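Local coordinates for protein Cas13d (uncultured Ruminococcus sp, PDB 6IV9) that binds CRISPR RNA and probably uses its two HEPN domains to mature that RNA and cleave target RNA, at residues V110-S118 / E128-H136; I168-I179 / K524-M535. The protein carries 2 engineered substitutions. One frame throughout, in Å; residues are numbered along the deposited sequence.

Contact 1. Residues V110-S118 / E128-H136; sequences VNEVNITFS and EINTSNPTH. With nucleotides of chain B.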
loop_
_atom_site.group_PDB
_atom_site.type_symbol
_atom_site.label_atom_id
_atom_site.label_comp_id
_atom_site.label_asym_id
_atom_site.label_seq_id
_atom_site.Cartn_x
_atom_site.Cartn_y
_atom_site.Cartn_z
ATOM N N VAL A 110 21.770 -15.949 33.223
ATOM C CA VAL A 110 20.782 -14.840 33.276
ATOM C C VAL A 110 21.031 -14.112 34.589
ATOM O O VAL A 110 21.081 -14.763 35.592
ATOM C CB VAL A 110 19.325 -15.329 33.217
ATOM C CG1 VAL A 110 18.354 -14.194 33.458
ATOM C CG2 VAL A 110 19.007 -16.022 31.915
ATOM N N ASN A 111 21.182 -12.803 34.538
ATOM C CA ASN A 111 21.372 -11.999 35.762
ATOM C C ASN A 111 20.555 -10.713 35.644
ATOM O O ASN A 111 19.857 -10.537 34.666
ATOM C CB ASN A 111 22.836 -11.775 36.122
ATOM C CG ASN A 111 23.572 -11.041 35.038
ATOM O OD1 ASN A 111 23.230 -9.930 34.711
ATOM N ND2 ASN A 111 24.576 -11.674 34.480
ATOM N N GLU A 112 20.710 -9.826 36.609
ATOM C CA GLU A 112 19.904 -8.592 36.651
ATOM C C GLU A 112 20.132 -7.754 35.394
ATOM O O GLU A 112 19.202 -7.121 34.959
ATOM C CB GLU A 112 20.294 -7.767 37.869
ATOM C CG GLU A 112 19.668 -6.399 37.859
ATOM C CD GLU A 112 19.906 -5.569 39.100
ATOM O OE1 GLU A 112 20.944 -5.771 39.738
ATOM O OE2 GLU A 112 19.048 -4.733 39.415
ATOM N N VAL A 113 21.351 -7.758 34.873
ATOM C CA VAL A 113 21.712 -6.863 33.741
ATOM C C VAL A 113 21.730 -7.568 32.390
ATOM O O VAL A 113 21.290 -6.964 31.438
ATOM C CB VAL A 113 23.087 -6.233 33.992
ATOM C CG1 VAL A 113 23.491 -5.318 32.856
ATOM C CG2 VAL A 113 23.140 -5.517 35.316
ATOM N N ASN A 114 22.225 -8.797 32.331
ATOM C CA ASN A 114 22.412 -9.428 31.007
ATOM C C ASN A 114 21.828 -10.822 30.909
ATOM O O ASN A 114 21.649 -11.470 31.917
ATOM C CB ASN A 114 23.886 -9.596 30.655
ATOM C CG ASN A 114 24.603 -8.275 30.567
ATOM O OD1 ASN A 114 25.387 -7.948 31.436
ATOM N ND2 ASN A 114 24.329 -7.508 29.531
ATOM N N ILE A 115 21.579 -11.206 29.666
ATOM C CA ILE A 115 21.103 -12.549 29.274
ATOM C C ILE A 115 22.102 -13.057 28.245
ATOM O O ILE A 115 22.356 -12.349 27.298
ATOM C CB ILE A 115 19.692 -12.472 28.685
ATOM C CG1 ILE A 115 18.662 -12.078 29.743
ATOM C CG2 ILE A 115 19.340 -13.773 28.003
ATOM C CD1 ILE A 115 17.342 -11.676 29.171
ATOM N N THR A 116 22.655 -14.236 28.476
ATOM C CA THR A 116 23.615 -14.798 27.511
ATOM C C THR A 116 22.966 -16.017 26.887
ATOM O O THR A 116 22.313 -16.733 27.581
ATOM C CB THR A 116 24.938 -15.191 28.163
ATOM O OG1 THR A 116 25.495 -14.023 28.741
ATOM C CG2 THR A 116 25.927 -15.738 27.170
ATOM N N PHE A 117 23.136 -16.187 25.594
ATOM C CA PHE A 117 22.538 -17.353 24.921
ATOM C C PHE A 117 23.335 -17.649 23.661
ATOM O O PHE A 117 24.165 -16.888 23.274
ATOM C CB PHE A 117 21.060 -17.119 24.617
ATOM C CG PHE A 117 20.814 -16.243 23.420
ATOM C CD1 PHE A 117 20.978 -14.877 23.505
ATOM C CD2 PHE A 117 20.446 -16.787 22.210
ATOM C CE1 PHE A 117 20.760 -14.072 22.406
ATOM C CE2 PHE A 117 20.220 -15.977 21.114
ATOM C CZ PHE A 117 20.386 -14.626 21.217
ATOM N N SER A 118 23.054 -18.788 23.072
ATOM C CA SER A 118 23.720 -19.163 21.816
ATOM C C SER A 118 22.739 -19.966 20.969
ATOM O O SER A 118 21.759 -20.449 21.495
ATOM C CB SER A 118 25.009 -19.895 22.081
ATOM O OG SER A 118 24.767 -21.120 22.715
ATOM N N GLU A 128 28.643 -17.154 21.830
ATOM C CA GLU A 128 27.770 -16.647 22.909
ATOM C C GLU A 128 27.315 -15.238 22.533
ATOM O O GLU A 128 28.148 -14.447 22.133
ATOM C CB GLU A 128 28.523 -16.550 24.229
ATOM C CG GLU A 128 28.714 -17.878 24.917
ATOM C CD GLU A 128 29.345 -17.749 26.289
ATOM O OE1 GLU A 128 30.341 -17.042 26.399
ATOM O OE2 GLU A 128 28.809 -18.331 27.225
ATOM N N ILE A 129 26.031 -14.967 22.708
ATOM C CA ILE A 129 25.437 -13.639 22.400
ATOM C C ILE A 129 24.957 -13.035 23.713
ATOM O O ILE A 129 24.316 -13.726 24.447
ATOM C CB ILE A 129 24.258 -13.774 21.427
ATOM C CG1 ILE A 129 24.641 -14.510 20.148
ATOM C CG2 ILE A 129 23.683 -12.412 21.131
ATOM C CD1 ILE A 129 25.661 -13.784 19.359
ATOM N N ASN A 130 25.296 -11.786 23.965
ATOM C CA ASN A 130 24.847 -11.113 25.200
ATOM C C ASN A 130 23.807 -10.066 24.815
ATOM O O ASN A 130 24.058 -9.312 23.910
ATOM C CB ASN A 130 26.004 -10.474 25.958
ATOM C CG ASN A 130 27.066 -11.482 26.317
ATOM O OD1 ASN A 130 26.845 -12.350 27.141
ATOM N ND2 ASN A 130 28.201 -11.391 25.662
ATOM N N THR A 131 22.678 -10.074 25.507
ATOM C CA THR A 131 21.583 -9.108 25.281
ATOM C C THR A 131 21.182 -8.528 26.637
ATOM O O THR A 131 21.411 -9.188 27.641
ATOM C CB THR A 131 20.433 -9.769 24.518
ATOM O OG1 THR A 131 19.593 -8.738 24.018
ATOM C CG2 THR A 131 19.594 -10.688 25.364
ATOM N N SER A 132 20.668 -7.307 26.647
ATOM C CA SER A 132 20.235 -6.676 27.912
ATOM C C SER A 132 19.064 -7.440 28.507
ATOM O O SER A 132 18.229 -7.880 27.763
ATOM C CB SER A 132 19.785 -5.274 27.703
ATOM O OG SER A 132 20.712 -4.558 26.954
ATOM N N ASN A 133 19.056 -7.576 29.820
ATOM C CA ASN A 133 17.855 -8.131 30.467
ATOM C C ASN A 133 16.858 -6.975 30.341
ATOM O O ASN A 133 17.142 -5.920 30.844
ATOM C CB ASN A 133 18.161 -8.491 31.914
ATOM C CG ASN A 133 16.956 -8.953 32.688
ATOM O OD1 ASN A 133 15.845 -8.611 32.354
ATOM N ND2 ASN A 133 17.184 -9.718 33.732
ATOM N N PRO A 134 15.688 -7.145 29.710
ATOM C CA PRO A 134 14.759 -6.044 29.472
ATOM C C PRO A 134 14.159 -5.402 30.728
ATOM O O PRO A 134 13.663 -4.341 30.638
ATOM C CB PRO A 134 13.673 -6.622 28.567
ATOM C CG PRO A 134 13.783 -8.094 28.734
ATOM C CD PRO A 134 15.198 -8.383 29.179
ATOM N N THR A 135 14.254 -6.082 31.864
ATOM C CA THR A 135 13.707 -5.548 33.131
ATOM C C THR A 135 14.690 -4.564 33.777
ATOM O O THR A 135 14.326 -3.954 34.754
ATOM C CB THR A 135 13.372 -6.679 34.101
ATOM O OG1 THR A 135 14.577 -7.335 34.459
ATOM C CG2 THR A 135 12.402 -7.683 33.536
ATOM N N HIS A 136 15.885 -4.420 33.225
ATOM C CA HIS A 136 16.915 -3.544 33.832
ATOM C C HIS A 136 16.912 -2.164 33.179
ATOM O O HIS A 136 17.452 -2.022 32.092
ATOM C CB HIS A 136 18.276 -4.212 33.685
ATOM C CG HIS A 136 19.394 -3.421 34.258
ATOM N ND1 HIS A 136 19.514 -3.199 35.584
ATOM C CD2 HIS A 136 20.446 -2.823 33.685
ATOM C CE1 HIS A 136 20.579 -2.478 35.806
ATOM N NE2 HIS A 136 21.161 -2.240 34.671
ATOM P P G B 6 19.158 2.493 30.614
ATOM O OP1 G B 6 18.915 2.470 32.051
ATOM O OP2 G B 6 19.924 3.552 30.037
ATOM O "O5'" G B 6 19.959 1.214 30.161
ATOM C "C5'" G B 6 19.645 -0.093 30.654
ATOM C "C4'" G B 6 20.619 -1.110 30.128
ATOM O "O4'" G B 6 20.551 -1.150 28.672
ATOM C "C3'" G B 6 22.110 -0.821 30.409
ATOM O "O3'" G B 6 22.485 -1.305 31.684
ATOM C "C2'" G B 6 22.795 -1.627 29.321
ATOM O "O2'" G B 6 22.804 -3.019 29.622
ATOM C "C1'" G B 6 21.867 -1.342 28.140
ATOM N N9 G B 6 22.219 -0.160 27.362
ATOM C C8 G B 6 21.686 1.098 27.448
ATOM N N7 G B 6 22.190 1.926 26.581
ATOM C C5 G B 6 23.121 1.169 25.890
ATOM C C6 G B 6 24.020 1.538 24.866
ATOM O O6 G B 6 24.112 2.609 24.284
ATOM N N1 G B 6 24.837 0.477 24.498
ATOM C C2 G B 6 24.861 -0.737 25.108
ATOM N N2 G B 6 25.747 -1.617 24.632
ATOM N N3 G B 6 24.011 -1.107 26.050
ATOM C C4 G B 6 23.170 -0.111 26.381
ATOM P P U B 7 23.610 -0.517 32.526
ATOM O OP1 U B 7 23.616 -1.122 33.871
ATOM O OP2 U B 7 23.432 0.867 32.347
ATOM O "O5'" U B 7 24.916 -0.726 31.682
ATOM C "C5'" U B 7 25.429 -2.025 31.616
ATOM C "C4'" U B 7 26.577 -2.080 30.657
ATOM O "O4'" U B 7 26.088 -1.830 29.335
ATOM C "C3'" U B 7 27.697 -1.073 30.825
ATOM O "O3'" U B 7 28.603 -1.487 31.825
ATOM C "C2'" U B 7 28.353 -1.170 29.465
ATOM O "O2'" U B 7 29.024 -2.401 29.275
ATOM C "C1'" U B 7 27.115 -1.214 28.581
ATOM N N1 U B 7 26.649 0.119 28.223
ATOM C C2 U B 7 27.274 0.698 27.157
ATOM O O2 U B 7 28.194 0.158 26.560
ATOM N N3 U B 7 26.811 1.937 26.831
ATOM C C4 U B 7 25.791 2.636 27.437
ATOM O O4 U B 7 25.494 3.748 27.011
ATOM C C5 U B 7 25.220 1.988 28.576
ATOM C C6 U B 7 25.689 0.797 28.946
HETATM O O HOH W 1 16.781 -6.608 36.085
HETATM O O HOH W 2 17.232 -4.278 37.341
#
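Thr116 OG1 donates to Asn130 OD1 at 2.7 Å, the two side chains lying side by side. On the face with Ile115 and Thr131, Phe117 CE1 packs on Ile129 CG2 at 3.6 Å. Backbone bonds pair Ile115 with Thr131 and Phe117 with Ile129. Further along, Asn133 ND2 crosses to Asn111 O at 2.9 Å, nearly straight (172°). CG anti to the backbone N (chi1 175°) carries the amide across to the 111-113 turn, with Asn111 O in its plane. Asn133 OD1 is held from one face by Thr135 N at 3.0 Å and Thr135 OG1 at 2.8 Å. The bond from N makes an Asx turn; the hydroxyl adds a second grip. A leucine in place of Asn133 would probably leave Asn111 O without this donor and the Thr135 hydroxyl without its acceptor, so that both turns could shift. Val113 CG2 sits over one face of the His136 ring, offset toward the rim. At the edge of that ring, NE2 donates to OP1 of U7 of chain B at 2.8 Å. The strands form an antiparallel beta hairpin, and strand 105-110 completes a three-stranded sheet. The end opposite the hairpin's own connection, at the 111-113 and 133-136 turns, meets the RNA backbone through His136.

Contact 2. Residues I168-I179 / K524-M535; sequences IHIQLIYNILDI and KFDNIKEFLKIM. With nucleotides of chain B.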
loop_
_atom_site.group_PDB
_atom_site.type_symbol
_atom_site.label_atom_id
_atom_site.label_comp_id
_atom_site.label_asym_id
_atom_site.label_seq_id
_atom_site.Cartn_x
_atom_site.Cartn_y
_atom_site.Cartn_z
ATOM N N ILE A 168 2.858 -7.697 26.925
ATOM C CA ILE A 168 2.325 -8.494 25.787
ATOM C C ILE A 168 1.083 -7.856 25.166
ATOM O O ILE A 168 1.007 -7.800 23.967
ATOM C CB ILE A 168 2.053 -9.940 26.222
ATOM C CG1 ILE A 168 3.167 -10.493 27.112
ATOM C CG2 ILE A 168 1.804 -10.817 25.016
ATOM C CD1 ILE A 168 2.958 -11.908 27.552
ATOM N N HIS A 169 0.146 -7.417 25.990
ATOM C CA HIS A 169 -1.118 -6.849 25.462
ATOM C C HIS A 169 -0.848 -5.597 24.624
ATOM O O HIS A 169 -1.456 -5.455 23.602
ATOM C CB HIS A 169 -2.099 -6.559 26.601
ATOM C CG HIS A 169 -2.506 -7.759 27.373
ATOM N ND1 HIS A 169 -1.694 -8.344 28.296
ATOM C CD2 HIS A 169 -3.637 -8.474 27.371
ATOM C CE1 HIS A 169 -2.304 -9.362 28.826
ATOM N NE2 HIS A 169 -3.484 -9.458 28.287
ATOM N N ILE A 170 0.044 -4.739 25.087
ATOM C CA ILE A 170 0.363 -3.468 24.383
ATOM C C ILE A 170 0.951 -3.763 22.999
ATOM O O ILE A 170 0.715 -2.999 22.106
ATOM C CB ILE A 170 1.229 -2.539 25.253
ATOM C CG1 ILE A 170 1.213 -1.107 24.724
ATOM C CG2 ILE A 170 2.631 -3.070 25.466
ATOM C CD1 ILE A 170 -0.169 -0.585 24.507
ATOM N N GLN A 171 1.755 -4.810 22.886
ATOM C CA GLN A 171 2.356 -5.163 21.580
ATOM C C GLN A 171 1.251 -5.587 20.601
ATOM O O GLN A 171 1.309 -5.218 19.457
ATOM C CB GLN A 171 3.466 -6.186 21.777
ATOM C CG GLN A 171 4.638 -5.658 22.588
ATOM C CD GLN A 171 5.759 -6.661 22.650
ATOM O OE1 GLN A 171 6.329 -7.043 21.648
ATOM N NE2 GLN A 171 6.059 -7.110 23.847
ATOM N N LEU A 172 0.287 -6.360 21.075
ATOM C CA LEU A 172 -0.844 -6.750 20.205
ATOM C C LEU A 172 -1.599 -5.480 19.803
ATOM O O LEU A 172 -1.867 -5.309 18.642
ATOM C CB LEU A 172 -1.751 -7.693 20.995
ATOM C CG LEU A 172 -2.980 -8.220 20.269
ATOM C CD1 LEU A 172 -3.524 -9.455 20.962
ATOM C CD2 LEU A 172 -4.045 -7.155 20.172
ATOM N N ILE A 173 -1.841 -4.593 20.760
ATOM C CA ILE A 173 -2.604 -3.336 20.519
ATOM C C ILE A 173 -1.902 -2.447 19.485
ATOM O O ILE A 173 -2.578 -1.983 18.610
ATOM C CB ILE A 173 -2.842 -2.572 21.824
ATOM C CG1 ILE A 173 -3.822 -3.313 22.729
ATOM C CG2 ILE A 173 -3.305 -1.164 21.523
ATOM C CD1 ILE A 173 -3.857 -2.810 24.138
ATOM N N TYR A 174 -0.577 -2.315 19.538
ATOM C CA TYR A 174 0.163 -1.474 18.558
ATOM C C TYR A 174 -0.057 -2.032 17.152
ATOM O O TYR A 174 -0.045 -1.271 16.220
ATOM C CB TYR A 174 1.623 -1.214 18.952
ATOM C CG TYR A 174 1.794 0.042 19.759
ATOM C CD1 TYR A 174 1.318 0.105 21.043
ATOM C CD2 TYR A 174 2.338 1.195 19.226
ATOM C CE1 TYR A 174 1.422 1.251 21.800
ATOM C CE2 TYR A 174 2.452 2.360 19.970
ATOM C CZ TYR A 174 1.985 2.385 21.269
ATOM O OH TYR A 174 2.044 3.504 22.043
ATOM N N ASN A 175 -0.187 -3.344 17.035
ATOM C CA ASN A 175 -0.474 -3.967 15.722
ATOM C C ASN A 175 -1.854 -3.506 15.228
ATOM O O ASN A 175 -1.988 -3.269 14.049
ATOM C CB ASN A 175 -0.282 -5.474 15.757
ATOM C CG ASN A 175 1.168 -5.833 15.552
ATOM O OD1 ASN A 175 1.657 -5.802 14.451
ATOM N ND2 ASN A 175 1.871 -6.132 16.615
ATOM N N ILE A 176 -2.841 -3.439 16.120
ATOM C CA ILE A 176 -4.188 -2.933 15.734
ATOM C C ILE A 176 -4.090 -1.452 15.350
ATOM O O ILE A 176 -4.671 -1.081 14.378
ATOM C CB ILE A 176 -5.254 -3.194 16.809
ATOM C CG1 ILE A 176 -5.398 -4.683 17.120
ATOM C CG2 ILE A 176 -6.572 -2.581 16.397
ATOM C CD1 ILE A 176 -6.241 -4.981 18.316
ATOM N N LEU A 177 -3.307 -0.657 16.072
ATOM C CA LEU A 177 -3.173 0.779 15.724
ATOM C C LEU A 177 -2.575 0.921 14.319
ATOM O O LEU A 177 -2.967 1.828 13.637
ATOM C CB LEU A 177 -2.313 1.488 16.763
ATOM C CG LEU A 177 -2.855 1.452 18.185
ATOM C CD1 LEU A 177 -1.983 2.280 19.108
ATOM C CD2 LEU A 177 -4.295 1.899 18.236
ATOM N N ASP A 178 -1.643 0.039 13.954
ATOM C CA ASP A 178 -0.992 0.031 12.618
ATOM C C ASP A 178 -2.038 -0.245 11.532
ATOM O O ASP A 178 -1.941 0.321 10.475
ATOM C CB ASP A 178 0.152 -0.973 12.546
ATOM C CG ASP A 178 1.384 -0.527 13.304
ATOM O OD1 ASP A 178 1.465 0.650 13.607
ATOM O OD2 ASP A 178 2.238 -1.366 13.581
ATOM N N ILE A 179 -2.972 -1.143 11.816
ATOM C CA ILE A 179 -4.055 -1.452 10.848
ATOM C C ILE A 179 -4.853 -0.165 10.618
ATOM O O ILE A 179 -5.172 0.138 9.496
ATOM C CB ILE A 179 -4.959 -2.570 11.397
ATOM C CG1 ILE A 179 -4.254 -3.925 11.368
ATOM C CG2 ILE A 179 -6.282 -2.607 10.659
ATOM C CD1 ILE A 179 -4.975 -5.017 12.092
ATOM N N LYS A 524 0.081 -7.384 10.187
ATOM C CA LYS A 524 -0.509 -7.011 11.492
ATOM C C LYS A 524 -1.421 -8.125 12.019
ATOM O O LYS A 524 -1.311 -8.453 13.168
ATOM C CB LYS A 524 -1.199 -5.654 11.387
ATOM C CG LYS A 524 -0.323 -4.527 10.870
ATOM C CD LYS A 524 1.037 -4.467 11.488
ATOM C CE LYS A 524 1.978 -3.527 10.774
ATOM N NZ LYS A 524 3.189 -3.250 11.571
ATOM N N PHE A 525 -2.281 -8.687 11.183
ATOM C CA PHE A 525 -3.165 -9.784 11.651
ATOM C C PHE A 525 -2.322 -10.991 12.076
ATOM O O PHE A 525 -2.646 -11.627 13.029
ATOM C CB PHE A 525 -4.223 -10.126 10.607
ATOM C CG PHE A 525 -5.407 -9.197 10.590
ATOM C CD1 PHE A 525 -6.392 -9.282 11.548
ATOM C CD2 PHE A 525 -5.536 -8.234 9.615
ATOM C CE1 PHE A 525 -7.476 -8.426 11.529
ATOM C CE2 PHE A 525 -6.622 -7.382 9.601
ATOM C CZ PHE A 525 -7.594 -7.485 10.550
ATOM N N ASP A 526 -1.258 -11.274 11.346
ATOM C CA ASP A 526 -0.374 -12.416 11.670
ATOM C C ASP A 526 0.246 -12.186 13.051
ATOM O O ASP A 526 0.301 -13.110 13.827
ATOM C CB ASP A 526 0.699 -12.547 10.600
ATOM C CG ASP A 526 1.291 -13.933 10.445
ATOM O OD1 ASP A 526 0.809 -14.846 11.075
ATOM O OD2 ASP A 526 2.219 -14.068 9.664
ATOM N N ASN A 527 0.684 -10.967 13.324
ATOM C CA ASN A 527 1.274 -10.634 14.642
ATOM C C ASN A 527 0.222 -10.765 15.744
ATOM O O ASN A 527 0.515 -11.325 16.774
ATOM C CB ASN A 527 1.850 -9.225 14.648
ATOM C CG ASN A 527 3.156 -9.141 13.897
ATOM O OD1 ASN A 527 3.857 -10.119 13.773
ATOM N ND2 ASN A 527 3.473 -7.975 13.385
ATOM N N ILE A 528 -0.969 -10.248 15.491
ATOM C CA ILE A 528 -2.056 -10.285 16.502
ATOM C C ILE A 528 -2.393 -11.745 16.797
ATOM O O ILE A 528 -2.514 -12.085 17.939
ATOM C CB ILE A 528 -3.277 -9.497 16.001
ATOM C CG1 ILE A 528 -2.975 -8.002 15.875
ATOM C CG2 ILE A 528 -4.478 -9.771 16.881
ATOM C CD1 ILE A 528 -3.931 -7.240 15.017
ATOM N N LYS A 529 -2.488 -12.574 15.774
ATOM C CA LYS A 529 -2.814 -14.000 16.019
ATOM C C LYS A 529 -1.715 -14.641 16.883
ATOM O O LYS A 529 -2.049 -15.403 17.754
ATOM C CB LYS A 529 -3.125 -14.722 14.709
ATOM C CG LYS A 529 -1.946 -15.176 13.892
ATOM C CD LYS A 529 -1.799 -16.664 13.864
ATOM C CE LYS A 529 -0.638 -17.115 13.017
ATOM N NZ LYS A 529 0.619 -16.429 13.380
ATOM N N GLU A 530 -0.457 -14.315 16.619
ATOM C CA GLU A 530 0.670 -14.875 17.405
ATOM C C GLU A 530 0.636 -14.383 18.855
ATOM O O GLU A 530 0.865 -15.172 19.717
ATOM C CB GLU A 530 1.999 -14.609 16.709
ATOM C CG GLU A 530 3.018 -15.701 16.920
ATOM C CD GLU A 530 2.587 -17.117 16.568
ATOM O OE1 GLU A 530 1.779 -17.290 15.665
ATOM O OE2 GLU A 530 3.086 -18.031 17.200
ATOM N N PHE A 531 0.366 -13.106 19.088
ATOM C CA PHE A 531 0.302 -12.595 20.477
ATOM C C PHE A 531 -0.830 -13.287 21.244
ATOM O O PHE A 531 -0.628 -13.624 22.388
ATOM C CB PHE A 531 0.211 -11.070 20.509
ATOM C CG PHE A 531 1.533 -10.391 20.297
ATOM C CD1 PHE A 531 2.587 -10.607 21.161
ATOM C CD2 PHE A 531 1.742 -9.581 19.205
ATOM C CE1 PHE A 531 3.814 -10.010 20.948
ATOM C CE2 PHE A 531 2.966 -8.974 19.000
ATOM C CZ PHE A 531 3.997 -9.188 19.873
ATOM N N LEU A 532 -1.987 -13.479 20.617
ATOM C CA LEU A 532 -3.109 -14.158 21.316
ATOM C C LEU A 532 -2.679 -15.585 21.651
ATOM O O LEU A 532 -2.890 -16.014 22.732
ATOM C CB LEU A 532 -4.334 -14.173 20.407
ATOM C CG LEU A 532 -5.073 -12.851 20.275
ATOM C CD1 LEU A 532 -6.165 -12.948 19.237
ATOM C CD2 LEU A 532 -5.647 -12.411 21.601
ATOM N N LYS A 533 -2.074 -16.271 20.701
ATOM C CA LYS A 533 -1.620 -17.661 20.916
ATOM C C LYS A 533 -0.628 -17.728 22.081
ATOM O O LYS A 533 -0.730 -18.631 22.864
ATOM C CB LYS A 533 -1.029 -18.207 19.622
ATOM C CG LYS A 533 -0.448 -19.595 19.755
ATOM C CD LYS A 533 0.002 -20.193 18.461
ATOM C CE LYS A 533 -0.989 -19.980 17.348
ATOM N NZ LYS A 533 -0.969 -21.121 16.405
ATOM N N ILE A 534 0.290 -16.783 22.182
ATOM C CA ILE A 534 1.276 -16.797 23.293
ATOM C C ILE A 534 0.540 -16.570 24.615
ATOM O O ILE A 534 0.765 -17.323 25.536
ATOM C CB ILE A 534 2.350 -15.727 23.065
ATOM C CG1 ILE A 534 3.371 -16.176 22.026
ATOM C CG2 ILE A 534 3.017 -15.333 24.363
ATOM C CD1 ILE A 534 4.045 -15.026 21.330
ATOM N N MET A 535 -0.323 -15.566 24.669
ATOM C CA MET A 535 -1.038 -15.235 25.925
ATOM C C MET A 535 -1.912 -16.408 26.387
ATOM O O MET A 535 -2.029 -16.605 27.575
ATOM C CB MET A 535 -1.854 -13.950 25.787
ATOM C CG MET A 535 -0.982 -12.734 25.792
ATOM S SD MET A 535 -1.848 -11.166 25.842
ATOM C CE MET A 535 -2.500 -11.135 24.181
ATOM P P U B 23 11.561 -6.264 19.626
ATOM O OP1 U B 23 11.044 -7.358 20.467
ATOM O OP2 U B 23 12.351 -6.528 18.442
ATOM O "O5'" U B 23 10.259 -5.451 19.173
ATOM C "C5'" U B 23 10.255 -4.538 18.051
ATOM C "C4'" U B 23 8.820 -4.412 17.540
ATOM O "O4'" U B 23 8.473 -5.688 16.945
ATOM C "C3'" U B 23 7.780 -4.195 18.651
ATOM O "O3'" U B 23 6.786 -3.292 18.217
ATOM C "C2'" U B 23 7.176 -5.561 18.853
ATOM O "O2'" U B 23 5.882 -5.557 19.458
ATOM C "C1'" U B 23 7.225 -6.138 17.435
ATOM N N1 U B 23 7.234 -7.608 17.474
ATOM C C2 U B 23 6.141 -8.291 16.970
ATOM O O2 U B 23 5.195 -7.736 16.476
ATOM N N3 U B 23 6.192 -9.654 17.118
ATOM C C4 U B 23 7.171 -10.384 17.707
ATOM O O4 U B 23 7.050 -11.606 17.782
ATOM C C5 U B 23 8.282 -9.617 18.182
ATOM C C6 U B 23 8.277 -8.290 18.042
ATOM P P C B 24 6.969 -1.737 18.472
ATOM O OP1 C B 24 5.891 -1.062 17.739
ATOM O OP2 C B 24 8.361 -1.390 18.387
ATOM O "O5'" C B 24 6.627 -1.563 20.025
ATOM C "C5'" C B 24 5.289 -1.284 20.444
ATOM C "C4'" C B 24 5.209 -1.204 21.947
ATOM O "O4'" C B 24 5.401 -2.518 22.531
ATOM C "C3'" C B 24 6.271 -0.362 22.585
ATOM O "O3'" C B 24 5.882 0.978 22.511
ATOM C "C2'" C B 24 6.265 -0.898 24.014
ATOM O "O2'" C B 24 5.188 -0.373 24.767
ATOM C "C1'" C B 24 6.121 -2.385 23.752
ATOM N N1 C B 24 7.394 -3.147 23.642
ATOM C C2 C B 24 7.955 -3.687 24.815
ATOM O O2 C B 24 7.390 -3.468 25.900
ATOM N N3 C B 24 9.109 -4.392 24.733
ATOM C C4 C B 24 9.659 -4.636 23.532
ATOM N N4 C B 24 10.755 -5.399 23.478
ATOM C C5 C B 24 9.095 -4.123 22.326
ATOM C C6 C B 24 7.981 -3.379 22.429
#
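Met535 CG presses on Ile168 CG2 at 3.5 Å, closer than usual for two carbons. Met535 SD lies over the centre of the His169 ring, 3.4 Å above its plane, a Met-aromatic contact. The last torsion (chi3 -72°) turns Met535 CE toward Leu172 CD1, 3.8 Å away. The nitrogens of the His169 ring bond to Asp166 and to Glu543 O. Leu172 is a knob among Ile528, Phe531, Leu532 and Met535. Ile528 answers as a knob among Leu172, Asn175, Ile176 and Ile179. Gln171 CB lies over one face of the Phe531 ring, a CH-pi contact. The helices run antiparallel, their axes 8.9 Å apart at 161°.

Against this close apolar packing, the RNA side is looser and polar, and Lys524 is partly exposed. Asn175 OD1 accepts from Asn527 ND2 at 3.0 Å, met from above the carbonyl plane, while Asn175 ND2 returns to Gln171 O. These two bonds fix the amide. Asn527 ND2 stands 3.5 Å from O2 of U23 of chain B, not a hydrogen bond. Lys524 NZ makes a salt bridge to Asp178 OD2 at 2.9 Å. The O2' of U23 of chain B donates to Gln171 OE1 at 2.7 Å. The pair is a knobs-into-holes helix packing. Helix 152-160 lies against Ile170, Ile173 and Ile176, helix 556-570 against Phe525 and Ile528, and strand 60-65 against Ile168 and Gln171.

How the contacts relate
From the N terminus, the chain first passes helix 54-58 and strand 60-65, which later pack on contact 1. Contact 1 then closes a short loop of nine residues between 118 and 128. Contact 2 opens only after it has closed: segment 168-179, part of helix 168-197, meets 524-535 after 344 intervening residues, largely helical. The two loops are in series and neither nests nor crosses. The centres of contact 1 and contact 2 are about 25 Å apart. The nearest atoms of contact 1 and contact 2 are about 9 Å apart. Strand 60-65 links them, reaching Ile115 through Ile63 and Ile168 through Leu64. Both meet the bound RNA of chain B, contact 1 at G6 and U7, contact 2 at U23 and C24.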